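Local coordinates for 182aa long hypothetical protein (Pyrococcus horikoshii, PDB 2GAN) that is of unknown function but, as a member of the GNAT family, probably transfers an acetyl group from acetyl-CoA to an unidentified acceptor, at residues 59-62 with 63-67; 166-169 with 170-173; 132-135 with 136-139; 22-25 with 26-30; 175-178 with 179-182. All coordinates share one frame; numbering follows the deposited sequence.

Contact 1 (59-62 with 63-67). With SO4 (sulfate ion), chain D.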
loop_
_atom_site.group_PDB
_atom_site.type_symbol
_atom_site.label_atom_id
_atom_site.label_comp_id
_atom_site.label_asym_id
_atom_site.label_seq_id
_atom_site.Cartn_x
_atom_site.Cartn_y
_atom_site.Cartn_z
ATOM N N LYS A 59 -11.950 -11.245 19.314
ATOM C CA LYS A 59 -12.853 -12.090 20.090
ATOM C C LYS A 59 -14.274 -11.926 19.557
ATOM O O LYS A 59 -14.966 -12.912 19.300
ATOM C CB LYS A 59 -12.801 -11.716 21.576
ATOM C CG LYS A 59 -13.514 -12.706 22.483
ATOM C CD LYS A 59 -13.270 -12.399 23.955
ATOM C CE LYS A 59 -13.938 -13.440 24.849
ATOM N NZ LYS A 59 -13.688 -13.182 26.303
ATOM N N PHE A 60 -14.698 -10.677 19.383
ATOM C CA PHE A 60 -16.028 -10.398 18.871
ATOM C C PHE A 60 -16.274 -10.952 17.472
ATOM O O PHE A 60 -17.295 -11.587 17.227
ATOM C CB PHE A 60 -16.306 -8.890 18.874
ATOM C CG PHE A 60 -17.476 -8.487 18.008
ATOM C CD1 PHE A 60 -17.269 -7.975 16.726
ATOM C CD2 PHE A 60 -18.784 -8.642 18.467
ATOM C CE1 PHE A 60 -18.341 -7.626 15.912
ATOM C CE2 PHE A 60 -19.872 -8.298 17.665
ATOM C CZ PHE A 60 -19.650 -7.788 16.384
ATOM N N ARG A 61 -15.345 -10.710 16.552
ATOM C CA ARG A 61 -15.524 -11.177 15.180
ATOM C C ARG A 61 -15.617 -12.690 15.075
ATOM O O ARG A 61 -16.433 -13.220 14.325
ATOM C CB ARG A 61 -14.372 -10.698 14.306
ATOM C CG ARG A 61 -14.207 -9.206 14.268
ATOM C CD ARG A 61 -13.091 -8.867 13.316
ATOM N NE ARG A 61 -13.583 -8.291 12.071
ATOM C CZ ARG A 61 -12.827 -8.127 10.989
ATOM N NH1 ARG A 61 -11.559 -8.504 11.010
ATOM N NH2 ARG A 61 -13.331 -7.573 9.899
ATOM N N LEU A 62 -14.753 -13.376 15.816
ATOM C CA LEU A 62 -14.715 -14.826 15.823
ATOM C C LEU A 62 -16.014 -15.391 16.395
ATOM O O LEU A 62 -16.498 -16.421 15.935
ATOM C CB LEU A 62 -13.525 -15.303 16.662
ATOM C CG LEU A 62 -12.228 -15.868 16.047
ATOM C CD1 LEU A 62 -12.078 -15.556 14.568
ATOM C CD2 LEU A 62 -11.063 -15.333 16.852
ATOM N N SER A 63 -16.584 -14.710 17.386
ATOM C CA SER A 63 -17.826 -15.178 18.014
ATOM C C SER A 63 -19.124 -14.836 17.282
ATOM O O SER A 63 -20.005 -15.685 17.130
ATOM C CB SER A 63 -17.930 -14.630 19.442
ATOM O OG SER A 63 -16.884 -15.123 20.252
ATOM N N GLN A 64 -19.243 -13.595 16.832
ATOM C CA GLN A 64 -20.464 -13.146 16.168
ATOM C C GLN A 64 -20.352 -12.830 14.679
ATOM O O GLN A 64 -21.012 -13.455 13.856
ATOM C CB GLN A 64 -20.989 -11.905 16.879
ATOM C CG GLN A 64 -20.974 -12.028 18.386
ATOM C CD GLN A 64 -22.020 -12.992 18.901
ATOM O OE1 GLN A 64 -21.864 -13.586 19.968
ATOM N NE2 GLN A 64 -23.102 -13.142 18.151
ATOM N N GLU A 65 -19.521 -11.853 14.340
ATOM C CA GLU A 65 -19.368 -11.414 12.961
ATOM C C GLU A 65 -19.130 -12.483 11.895
ATOM O O GLU A 65 -19.900 -12.587 10.947
ATOM C CB GLU A 65 -18.280 -10.334 12.890
ATOM C CG GLU A 65 -18.034 -9.764 11.497
ATOM C CD GLU A 65 -17.413 -8.379 11.543
ATOM O OE1 GLU A 65 -16.669 -8.017 10.605
ATOM O OE2 GLU A 65 -17.685 -7.640 12.517
ATOM N N PHE A 66 -18.082 -13.281 12.041
ATOM C CA PHE A 66 -17.772 -14.312 11.042
ATOM C C PHE A 66 -18.806 -15.445 10.960
ATOM O O PHE A 66 -19.161 -16.052 11.973
ATOM C CB PHE A 66 -16.384 -14.902 11.326
ATOM C CG PHE A 66 -15.260 -13.898 11.234
ATOM C CD1 PHE A 66 -13.995 -14.209 11.726
ATOM C CD2 PHE A 66 -15.460 -12.645 10.650
ATOM C CE1 PHE A 66 -12.946 -13.293 11.646
ATOM C CE2 PHE A 66 -14.415 -11.718 10.561
ATOM C CZ PHE A 66 -13.158 -12.045 11.058
ATOM N N ASP A 67 -19.297 -15.724 9.756
ATOM C CA ASP A 67 -20.270 -16.805 9.572
ATOM C C ASP A 67 -19.519 -18.088 9.200
ATOM O O ASP A 67 -19.975 -19.199 9.489
ATOM C CB ASP A 67 -21.292 -16.436 8.489
ATOM C CG ASP A 67 -22.232 -15.314 8.927
ATOM O OD1 ASP A 67 -22.786 -15.392 10.050
ATOM O OD2 ASP A 67 -22.424 -14.357 8.150
HETATM S S SO4 D . -10.417 -6.939 7.901
HETATM O O1 SO4 D . -9.035 -7.327 7.554
HETATM O O2 SO4 D . -11.086 -6.333 6.727
HETATM O O3 SO4 D . -10.365 -5.957 9.000
HETATM O O4 SO4 D . -11.174 -8.128 8.319
HETATM O O HOH W 1 -18.182 -17.637 14.076
#
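Arg61 grips one sulfate oxygen with two N-H groups while its flank rests on Phe66. NH1 and NH2 of Arg61 both donate to O4 of the sulfate, the NH2 bond being 2.7 Å. The sulfate, probably from the crystallisation liquor, lies at the guanidinium edge and also takes a bond from Phe111 N. Arg61 CG is anti to the carbonyl carbon (chi1 -58°), and a bend at chi3 carries the guanidinium to Glu65 and the sulfate. Arg61 NE and NH2 make a weak salt bridge to Glu65 OE1, with NE at 3.4 Å. Helix 47-65 of this GNAT-family protein ends here with a wider, pi-type turn, in which Phe66 N bonds to Arg61 O at 2.8 Å. The Phe66 ring lies against Arg61, whose CB sits over its face, 3.9 Å from the centroid. A leucine in place of Arg61 would probably leave Glu65 close to Glu110 without the positive charge near both. Leu62 CD1 touches Phe66 CD1 at 3.7 Å.

Contact 2 (166-169 with 170-173)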
loop_
_atom_site.group_PDB
_atom_site.type_symbol
_atom_site.label_atom_id
_atom_site.label_comp_id
_atom_site.label_asym_id
_atom_site.label_seq_id
_atom_site.Cartn_x
_atom_site.Cartn_y
_atom_site.Cartn_z
HETATM N N MSE A 166 -5.199 17.498 -0.515
HETATM C CA MSE A 166 -6.038 17.369 -1.699
HETATM C C MSE A 166 -5.983 15.956 -2.259
HETATM O O MSE A 166 -5.015 15.231 -2.037
HETATM C CB MSE A 166 -5.562 18.363 -2.758
HETATM C CG MSE A 166 -6.435 18.457 -3.990
HETATM SE SE MSE A 166 -5.739 19.791 -5.213
HETATM C CE MSE A 166 -6.369 21.377 -4.305
ATOM N N ARG A 167 -7.025 15.563 -2.981
ATOM C CA ARG A 167 -7.057 14.234 -3.569
ATOM C C ARG A 167 -7.740 14.219 -4.930
ATOM O O ARG A 167 -8.471 13.281 -5.252
ATOM C CB ARG A 167 -7.750 13.240 -2.626
ATOM C CG ARG A 167 -9.149 13.630 -2.163
ATOM C CD ARG A 167 -9.099 14.587 -0.971
ATOM N NE ARG A 167 -10.415 14.782 -0.357
ATOM C CZ ARG A 167 -11.439 15.393 -0.947
ATOM N NH1 ARG A 167 -12.593 15.515 -0.303
ATOM N NH2 ARG A 167 -11.311 15.892 -2.171
ATOM N N TYR A 168 -7.482 15.243 -5.739
ATOM C CA TYR A 168 -8.098 15.336 -7.057
ATOM C C TYR A 168 -7.617 14.244 -8.011
ATOM O O TYR A 168 -6.447 13.857 -7.996
ATOM C CB TYR A 168 -7.869 16.736 -7.654
ATOM C CG TYR A 168 -6.760 16.854 -8.684
ATOM C CD1 TYR A 168 -5.445 16.496 -8.382
ATOM C CD2 TYR A 168 -7.034 17.346 -9.963
ATOM C CE1 TYR A 168 -4.432 16.626 -9.334
ATOM C CE2 TYR A 168 -6.033 17.479 -10.917
ATOM C CZ TYR A 168 -4.737 17.116 -10.598
ATOM O OH TYR A 168 -3.754 17.239 -11.554
ATOM N N LYS A 169 -8.540 13.750 -8.835
ATOM C CA LYS A 169 -8.241 12.687 -9.789
ATOM C C LYS A 169 -7.835 11.423 -9.040
ATOM O O LYS A 169 -8.186 11.243 -7.873
ATOM C CB LYS A 169 -7.113 13.114 -10.735
ATOM C CG LYS A 169 -7.560 13.719 -12.067
ATOM C CD LYS A 169 -8.369 14.996 -11.895
ATOM C CE LYS A 169 -8.553 15.697 -13.231
ATOM N NZ LYS A 169 -7.242 15.925 -13.905
ATOM N N GLU A 170 -7.088 10.553 -9.714
ATOM C CA GLU A 170 -6.635 9.304 -9.110
ATOM C C GLU A 170 -5.458 9.524 -8.157
ATOM O O GLU A 170 -4.801 8.562 -7.754
ATOM C CB GLU A 170 -6.195 8.306 -10.187
ATOM C CG GLU A 170 -7.177 8.097 -11.334
ATOM C CD GLU A 170 -6.896 6.812 -12.111
ATOM O OE1 GLU A 170 -5.722 6.574 -12.490
ATOM O OE2 GLU A 170 -7.856 6.042 -12.353
ATOM N N PHE A 171 -5.198 10.777 -7.788
ATOM C CA PHE A 171 -4.076 11.075 -6.909
ATOM C C PHE A 171 -4.448 11.718 -5.586
ATOM O O PHE A 171 -5.532 12.268 -5.427
ATOM C CB PHE A 171 -3.070 11.995 -7.614
ATOM C CG PHE A 171 -3.055 11.858 -9.106
ATOM C CD1 PHE A 171 -3.977 12.541 -9.890
ATOM C CD2 PHE A 171 -2.128 11.034 -9.730
ATOM C CE1 PHE A 171 -3.970 12.408 -11.276
ATOM C CE2 PHE A 171 -2.113 10.895 -11.118
ATOM C CZ PHE A 171 -3.038 11.582 -11.890
ATOM N N VAL A 172 -3.516 11.656 -4.642
ATOM C CA VAL A 172 -3.701 12.248 -3.326
ATOM C C VAL A 172 -2.486 13.110 -3.004
ATOM O O VAL A 172 -1.437 12.586 -2.644
ATOM C CB VAL A 172 -3.823 11.171 -2.236
ATOM C CG1 VAL A 172 -3.902 11.835 -0.872
ATOM C CG2 VAL A 172 -5.048 10.307 -2.482
ATOM N N ILE A 173 -2.623 14.426 -3.133
ATOM C CA ILE A 173 -1.508 15.321 -2.851
ATOM C C ILE A 173 -1.321 15.574 -1.358
ATOM O O ILE A 173 -2.286 15.852 -0.641
ATOM C CB ILE A 173 -1.684 16.686 -3.550
ATOM C CG1 ILE A 173 -1.763 16.502 -5.066
ATOM C CG2 ILE A 173 -0.522 17.600 -3.204
ATOM C CD1 ILE A 173 -3.143 16.173 -5.570
#
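The chain reverses through a type II' beta turn from Tyr168 to Phe171, and the two arms run back antiparallel. This is the hairpin end of strands 162-166 and 172-176. Met166 and Ile173 form an antiparallel hydrogen-bonded pair. Both of its bonds are weak: Ile173 N to Met166 O is short at 2.8 Å but strongly bent, at 121°, and Met166 N to Ile173 O is longer. The turn is closed by another weak bond, from Phe171 N to Tyr168 O at 3.3 Å.

Met166, a selenomethionine, and Ile173 point to the same face of the sheet, with their CB atoms 4.3 Å apart. Tyr168 and Phe171 lie side by side and point the same way. Their rings meet obliquely, with planes at 36°. Lys169 CB comes within 3.3 Å of Phe171 CE1, and Tyr168 O lies at the Phe171 ring edge.

The second subunit covers much of the hairpin. Its strand pairs with Val172 and Ile173, so the sheet runs on across the interface. Trp96 and Val97 of that subunit pack on Phe171 and Tyr168.

The Tyr168 ring is touched from two directions. Lys169 CB sits over the centre of one face. Ile173 CG1 is anti to the carbonyl carbon (chi1 -60°), which brings CD1 to the ring edge, 3.6 Å from Tyr168 CD1.

Contact 3 (132-135 with 136-139)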
loop_
_atom_site.group_PDB
_atom_site.type_symbol
_atom_site.label_atom_id
_atom_site.label_comp_id
_atom_site.label_asym_id
_atom_site.label_seq_id
_atom_site.Cartn_x
_atom_site.Cartn_y
_atom_site.Cartn_z
ATOM N N VAL A 132 -14.400 -16.782 -2.902
ATOM C CA VAL A 132 -15.290 -16.263 -3.912
ATOM C C VAL A 132 -16.277 -17.345 -4.337
ATOM O O VAL A 132 -17.484 -17.088 -4.445
ATOM C CB VAL A 132 -14.500 -15.758 -5.122
ATOM C CG1 VAL A 132 -15.435 -15.503 -6.284
ATOM C CG2 VAL A 132 -13.752 -14.481 -4.742
ATOM N N LYS A 133 -15.779 -18.561 -4.564
ATOM C CA LYS A 133 -16.663 -19.661 -4.972
ATOM C C LYS A 133 -17.636 -20.075 -3.868
ATOM O O LYS A 133 -18.803 -20.365 -4.141
ATOM C CB LYS A 133 -15.846 -20.873 -5.430
ATOM C CG LYS A 133 -15.508 -20.826 -6.916
ATOM C CD LYS A 133 -14.505 -21.896 -7.330
ATOM C CE LYS A 133 -14.039 -21.661 -8.765
ATOM N NZ LYS A 133 -12.791 -22.414 -9.075
ATOM N N ARG A 134 -17.168 -20.100 -2.627
ATOM C CA ARG A 134 -18.043 -20.473 -1.531
ATOM C C ARG A 134 -19.234 -19.515 -1.510
ATOM O O ARG A 134 -20.382 -19.946 -1.476
ATOM C CB ARG A 134 -17.287 -20.420 -0.206
ATOM C CG ARG A 134 -18.155 -20.632 1.025
ATOM C CD ARG A 134 -18.882 -21.962 0.993
ATOM N NE ARG A 134 -19.707 -22.111 2.188
ATOM C CZ ARG A 134 -20.570 -23.097 2.388
ATOM N NH1 ARG A 134 -20.737 -24.039 1.473
ATOM N NH2 ARG A 134 -21.274 -23.138 3.504
ATOM N N LEU A 135 -18.961 -18.215 -1.549
ATOM C CA LEU A 135 -20.040 -17.239 -1.540
ATOM C C LEU A 135 -20.980 -17.457 -2.720
ATOM O O LEU A 135 -22.197 -17.479 -2.549
ATOM C CB LEU A 135 -19.481 -15.819 -1.564
ATOM C CG LEU A 135 -18.916 -15.346 -0.219
ATOM C CD1 LEU A 135 -18.351 -13.962 -0.393
ATOM C CD2 LEU A 135 -20.012 -15.348 0.856
ATOM N N ARG A 136 -20.414 -17.631 -3.912
ATOM C CA ARG A 136 -21.220 -17.867 -5.102
ATOM C C ARG A 136 -22.149 -19.064 -4.912
ATOM O O ARG A 136 -23.335 -18.990 -5.216
ATOM C CB ARG A 136 -20.322 -18.089 -6.329
ATOM C CG ARG A 136 -19.846 -16.794 -6.971
ATOM C CD ARG A 136 -18.856 -17.044 -8.096
ATOM N NE ARG A 136 -19.377 -17.928 -9.141
ATOM C CZ ARG A 136 -20.250 -17.568 -10.082
ATOM N NH1 ARG A 136 -20.723 -16.329 -10.130
ATOM N NH2 ARG A 136 -20.644 -18.457 -10.986
ATOM N N SER A 137 -21.619 -20.159 -4.389
ATOM C CA SER A 137 -22.437 -21.346 -4.184
ATOM C C SER A 137 -23.556 -21.064 -3.191
ATOM O O SER A 137 -24.455 -21.880 -3.022
ATOM C CB SER A 137 -21.582 -22.493 -3.658
ATOM O OG SER A 137 -21.233 -22.256 -2.309
ATOM N N LEU A 138 -23.485 -19.916 -2.520
ATOM C CA LEU A 138 -24.503 -19.530 -1.547
ATOM C C LEU A 138 -25.435 -18.493 -2.172
ATOM O O LEU A 138 -26.305 -17.942 -1.496
ATOM C CB LEU A 138 -23.850 -18.945 -0.280
ATOM C CG LEU A 138 -22.936 -19.845 0.568
ATOM C CD1 LEU A 138 -22.473 -19.097 1.829
ATOM C CD2 LEU A 138 -23.682 -21.103 0.963
ATOM N N GLY A 139 -25.247 -18.240 -3.466
ATOM C CA GLY A 139 -26.061 -17.276 -4.179
ATOM C C GLY A 139 -25.746 -15.834 -3.818
ATOM O O GLY A 139 -26.602 -14.954 -3.964
#
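Val132 and Arg136 meet one turn apart, where the helix passes from its packed side to its solvent side. Arg136 N gives to Val132 O at 3.0 Å. Val132 and Leu135 are buried and form the tightly packed part.

The other side is looser. The Val132 and Arg136 side chains run side by side, with CG1 of Val132 4.2 Å from CD of Arg136. Lys133, Arg136 and Ser137 are exposed. Ser137 still makes a short bond, donating from OG to Arg134 O at 2.6 Å. A chi1 of 73° sets OG between the backbone N and the carbonyl carbon, where it can reach back over the turn. Leu138 CD2 lies over the centre of the Arg134 guanidinium face, 4.0 Å from CZ of Arg134. The charged end of Arg134 is held by a salt bridge to Glu68.

A Schellman motif ends the helix. Gly139, with a positive phi of 73°, is its C-prime residue. Gly139 N bonds to Arg136 O at 2.7 Å, and Lys140 N bonds back to Leu135 O.

Val132 also packs on Phe176 of the second subunit. Helix 123-137 is the crossover of the beta-alpha-beta unit between strands 106-114 and 141-146. Val132 and Leu135 pack on Ile109 of the first strand and Pro142 of the second, and Leu135 also meets Leu84 of strand 78-85.

Contact 4 (22-25 with 26-30)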
loop_
_atom_site.group_PDB
_atom_site.type_symbol
_atom_site.label_atom_id
_atom_site.label_comp_id
_atom_site.label_asym_id
_atom_site.label_seq_id
_atom_site.Cartn_x
_atom_site.Cartn_y
_atom_site.Cartn_z
ATOM N N PHE A 22 -0.278 -10.317 14.861
ATOM C CA PHE A 22 0.777 -9.462 15.405
ATOM C C PHE A 22 2.006 -9.497 14.504
ATOM O O PHE A 22 2.624 -8.465 14.234
ATOM C CB PHE A 22 1.181 -9.915 16.806
ATOM C CG PHE A 22 2.406 -9.224 17.331
ATOM C CD1 PHE A 22 2.426 -7.840 17.494
ATOM C CD2 PHE A 22 3.548 -9.952 17.639
ATOM C CE1 PHE A 22 3.568 -7.190 17.954
ATOM C CE2 PHE A 22 4.698 -9.313 18.099
ATOM C CZ PHE A 22 4.709 -7.929 18.258
ATOM N N ARG A 23 2.362 -10.686 14.039
ATOM C CA ARG A 23 3.521 -10.813 13.170
ATOM C C ARG A 23 3.285 -9.992 11.907
ATOM O O ARG A 23 4.207 -9.398 11.356
ATOM C CB ARG A 23 3.790 -12.300 12.872
ATOM C CG ARG A 23 4.328 -13.060 14.099
ATOM C CD ARG A 23 4.516 -14.560 13.865
ATOM N NE ARG A 23 5.378 -14.823 12.717
ATOM C CZ ARG A 23 4.955 -15.331 11.561
ATOM N NH1 ARG A 23 3.683 -15.648 11.392
ATOM N NH2 ARG A 23 5.808 -15.491 10.559
ATOM N N ILE A 24 2.036 -9.926 11.468
ATOM C CA ILE A 24 1.699 -9.140 10.286
ATOM C C ILE A 24 1.787 -7.651 10.622
ATOM O O ILE A 24 2.266 -6.849 9.823
ATOM C CB ILE A 24 0.290 -9.484 9.798
ATOM C CG1 ILE A 24 0.297 -10.916 9.252
ATOM C CG2 ILE A 24 -0.167 -8.491 8.733
ATOM C CD1 ILE A 24 -1.070 -11.518 9.090
ATOM N N TYR A 25 1.318 -7.294 11.815
ATOM C CA TYR A 25 1.349 -5.911 12.280
ATOM C C TYR A 25 2.795 -5.434 12.340
ATOM O O TYR A 25 3.089 -4.283 12.036
ATOM C CB TYR A 25 0.720 -5.814 13.673
ATOM C CG TYR A 25 0.541 -4.408 14.209
ATOM C CD1 TYR A 25 1.331 -3.929 15.258
ATOM C CD2 TYR A 25 -0.468 -3.579 13.710
ATOM C CE1 TYR A 25 1.111 -2.661 15.804
ATOM C CE2 TYR A 25 -0.698 -2.314 14.247
ATOM C CZ TYR A 25 0.092 -1.861 15.298
ATOM O OH TYR A 25 -0.181 -0.635 15.868
ATOM N N ARG A 26 3.696 -6.322 12.735
ATOM C CA ARG A 26 5.109 -5.974 12.830
ATOM C C ARG A 26 5.749 -5.961 11.439
ATOM O O ARG A 26 6.439 -5.010 11.075
ATOM C CB ARG A 26 5.824 -6.979 13.736
ATOM C CG ARG A 26 7.291 -6.678 14.038
ATOM C CD ARG A 26 7.845 -7.741 14.981
ATOM N NE ARG A 26 7.788 -9.082 14.387
ATOM C CZ ARG A 26 7.932 -10.219 15.066
ATOM N NH1 ARG A 26 8.138 -10.194 16.377
ATOM N NH2 ARG A 26 7.877 -11.385 14.437
ATOM N N SER A 27 5.510 -7.001 10.650
ATOM C CA SER A 27 6.105 -7.051 9.318
ATOM C C SER A 27 5.692 -5.863 8.449
ATOM O O SER A 27 6.486 -5.380 7.647
ATOM C CB SER A 27 5.742 -8.362 8.618
ATOM O OG SER A 27 4.371 -8.383 8.270
ATOM N N THR A 28 4.455 -5.396 8.611
ATOM C CA THR A 28 3.944 -4.256 7.836
ATOM C C THR A 28 4.146 -2.924 8.561
ATOM O O THR A 28 3.629 -1.885 8.135
ATOM C CB THR A 28 2.431 -4.392 7.550
ATOM O OG1 THR A 28 1.703 -4.369 8.791
ATOM C CG2 THR A 28 2.142 -5.702 6.816
ATOM N N ASN A 29 4.877 -2.956 9.665
ATOM C CA ASN A 29 5.138 -1.753 10.444
ATOM C C ASN A 29 3.869 -1.021 10.885
ATOM O O ASN A 29 3.731 0.189 10.690
ATOM C CB ASN A 29 6.027 -0.798 9.652
ATOM C CG ASN A 29 6.788 0.160 10.548
ATOM O OD1 ASN A 29 6.211 1.069 11.153
ATOM N ND2 ASN A 29 8.096 -0.049 10.649
ATOM N N GLY A 30 2.946 -1.766 11.486
ATOM C CA GLY A 30 1.707 -1.181 11.976
ATOM C C GLY A 30 0.632 -0.907 10.940
ATOM O O GLY A 30 -0.408 -0.333 11.260
#
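The Tyr25 ring carries Gly30 on one face. Gly30 CA sits 3.7 Å from the ring centroid in a CH-pi contact, offset toward the rim. Phe50 meets the Tyr25 ring as well, and Tyr25 OH bonds to Pro42 O. The Phe22 ring has Arg26 NH1 beside it at an oblique angle, 3.9 Å from CE2 of Phe22, while Phe47 meets this ring edge-to-face. The Arg26 guanidinium also lies against Arg23 CG. Arg23 itself is salt-bridged to Asp115.

Helix 14-27 ends here in a Schellman motif, with Asn29 as the C-prime residue. Gly30 N bonds to Tyr25 O at 2.6 Å, and Asn29 N to Arg26 O at 2.9 Å. The first of these bonds brings Gly30 over the tyrosine. Replacing Tyr25 with an alanine would probably take away the ring that Gly30 CA rests on, opening a gap there, and leave Pro42 O without its hydroxyl partner.

Thr28 adds a further clasp. With chi1 at 64°, its hydroxyl faces back along the helix and donates to Ile24 O, with OG1 at 2.7 Å. Thr28 N reaches the same oxygen at 2.9 Å, from the opposite face of the carbonyl plane. Thr28 OG1 also accepts a bond from Tyr32 N, and Thr28 CG2 lies beside Ile24 CG2.

Contact 5 (175-178 with 179-182)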
loop_
_atom_site.group_PDB
_atom_site.type_symbol
_atom_site.label_atom_id
_atom_site.label_comp_id
_atom_site.label_asym_id
_atom_site.label_seq_id
_atom_site.Cartn_x
_atom_site.Cartn_y
_atom_site.Cartn_z
ATOM N N LYS A 175 1.160 17.581 1.732
ATOM C CA LYS A 175 2.038 18.722 1.958
ATOM C C LYS A 175 2.757 18.614 3.294
ATOM O O LYS A 175 2.151 18.269 4.310
ATOM C CB LYS A 175 1.233 20.027 1.919
ATOM C CG LYS A 175 2.050 21.268 2.264
ATOM C CD LYS A 175 1.228 22.549 2.155
ATOM C CE LYS A 175 2.069 23.767 2.538
ATOM N NZ LYS A 175 1.361 25.068 2.380
ATOM N N PHE A 176 4.053 18.905 3.287
ATOM C CA PHE A 176 4.851 18.853 4.504
ATOM C C PHE A 176 4.434 19.955 5.467
ATOM O O PHE A 176 4.109 21.068 5.047
ATOM C CB PHE A 176 6.331 19.032 4.186
ATOM C CG PHE A 176 7.207 19.073 5.400
ATOM C CD1 PHE A 176 7.471 17.916 6.122
ATOM C CD2 PHE A 176 7.753 20.272 5.840
ATOM C CE1 PHE A 176 8.272 17.955 7.266
ATOM C CE2 PHE A 176 8.555 20.317 6.982
ATOM C CZ PHE A 176 8.813 19.160 7.694
ATOM N N ASN A 177 4.452 19.636 6.757
ATOM C CA ASN A 177 4.099 20.590 7.807
ATOM C C ASN A 177 5.259 20.625 8.805
ATOM O O ASN A 177 5.543 19.635 9.487
ATOM C CB ASN A 177 2.809 20.150 8.511
ATOM C CG ASN A 177 2.168 21.271 9.317
ATOM O OD1 ASN A 177 1.641 22.236 8.756
ATOM N ND2 ASN A 177 2.218 21.151 10.638
ATOM N N HIS A 178 5.926 21.770 8.882
ATOM C CA HIS A 178 7.076 21.939 9.767
ATOM C C HIS A 178 6.761 21.756 11.251
ATOM O O HIS A 178 7.523 21.118 11.975
ATOM C CB HIS A 178 7.710 23.317 9.535
ATOM C CG HIS A 178 9.021 23.506 10.230
ATOM N ND1 HIS A 178 10.016 22.551 10.217
ATOM C CD2 HIS A 178 9.514 24.551 10.935
ATOM C CE1 HIS A 178 11.063 22.999 10.886
ATOM N NE2 HIS A 178 10.785 24.212 11.331
ATOM N N LYS A 179 5.645 22.317 11.703
ATOM C CA LYS A 179 5.262 22.200 13.106
ATOM C C LYS A 179 4.778 20.785 13.429
ATOM O O LYS A 179 4.890 20.318 14.562
ATOM C CB LYS A 179 4.185 23.238 13.443
ATOM C CG LYS A 179 2.903 23.108 12.638
ATOM C CD LYS A 179 2.229 24.463 12.426
ATOM C CE LYS A 179 2.028 25.240 13.728
ATOM N NZ LYS A 179 1.125 24.559 14.704
ATOM N N LYS A 180 4.242 20.101 12.423
ATOM C CA LYS A 180 3.767 18.735 12.601
ATOM C C LYS A 180 4.977 17.805 12.691
ATOM O O LYS A 180 5.012 16.882 13.506
ATOM C CB LYS A 180 2.870 18.337 11.422
ATOM C CG LYS A 180 2.716 16.837 11.200
ATOM C CD LYS A 180 2.122 16.122 12.406
ATOM C CE LYS A 180 0.695 16.576 12.690
ATOM N NZ LYS A 180 0.075 15.792 13.799
ATOM N N PHE A 181 5.970 18.065 11.846
ATOM C CA PHE A 181 7.192 17.273 11.810
ATOM C C PHE A 181 7.892 17.277 13.162
ATOM O O PHE A 181 8.204 16.226 13.716
ATOM C CB PHE A 181 8.140 17.831 10.747
ATOM C CG PHE A 181 9.430 17.078 10.628
ATOM C CD1 PHE A 181 9.450 15.788 10.106
ATOM C CD2 PHE A 181 10.627 17.658 11.035
ATOM C CE1 PHE A 181 10.644 15.085 9.987
ATOM C CE2 PHE A 181 11.828 16.967 10.922
ATOM C CZ PHE A 181 11.838 15.677 10.396
ATOM N N GLN A 182 8.139 18.473 13.686
ATOM C CA GLN A 182 8.811 18.625 14.968
ATOM C C GLN A 182 7.964 18.080 16.112
ATOM O O GLN A 182 8.482 17.753 17.179
ATOM C CB GLN A 182 9.121 20.101 15.225
ATOM C CG GLN A 182 9.915 20.767 14.118
ATOM C CD GLN A 182 10.346 22.176 14.475
ATOM O OE1 GLN A 182 11.153 22.380 15.385
ATOM N NE2 GLN A 182 9.806 23.158 13.760
#
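Apolar contact joins Phe176 and Phe181. Phe176 CZ presses on Phe181 CB at 3.4 Å, and the rings meet obliquely with planes at 56°. With chi1 at 176°, Phe176 swings its ring beside its own carbonyl carbon, toward the helix that follows. Phe162 meets the Phe176 ring edge-to-face. Asn177 CB adds a further contact with Lys180 CB at 3.4 Å.

Among flat polar groups, the Gln182 amide lies over one face of the His178 ring, with planes 37° apart. Gln182 NE2 is 2.8 Å from His178 NE2, close but not hydrogen-bonded.

Backbone hydrogen bonds start the helix. Phe181 N donates to Asn177 O at 2.9 Å, and Gln182 N to His178 O at 3.2 Å. Lys180 N reaches Asn177 O only weakly.

In the dimer, Lys175 pairs in an antiparallel ladder with a strand of the second subunit. Pro142 of that subunit packs on Phe176 and its Glu129 on Phe181. The whole is a strand-to-helix junction: strand 172-176 leads into helix 178-182, with Asn177 at the N-cap position.

Overall arrangement
Along the chain the order is contact 4, contact 1, contact 3, contact 2, contact 5. Contacts 4, 1 and 3 are ends of helices 14-27, 47-65 and 123-137, all in the GNAT acetyltransferase region. Contacts 1 and 3 come within about 7 Å at their nearest atoms, and contacts 1 and 4 within about 11 Å. Contacts 2 and 5 share strand 172-176 and adjoin in sequence, with centres 20 Å apart. Within one chain this hairpin arm is remote from contact 3: the centres of contacts 3 and 5 are 48 Å apart. Across the dimer, contact 5 of one chain meets contact 3 of the other. Phe176 packs there on Val132, and His178 on Arg136.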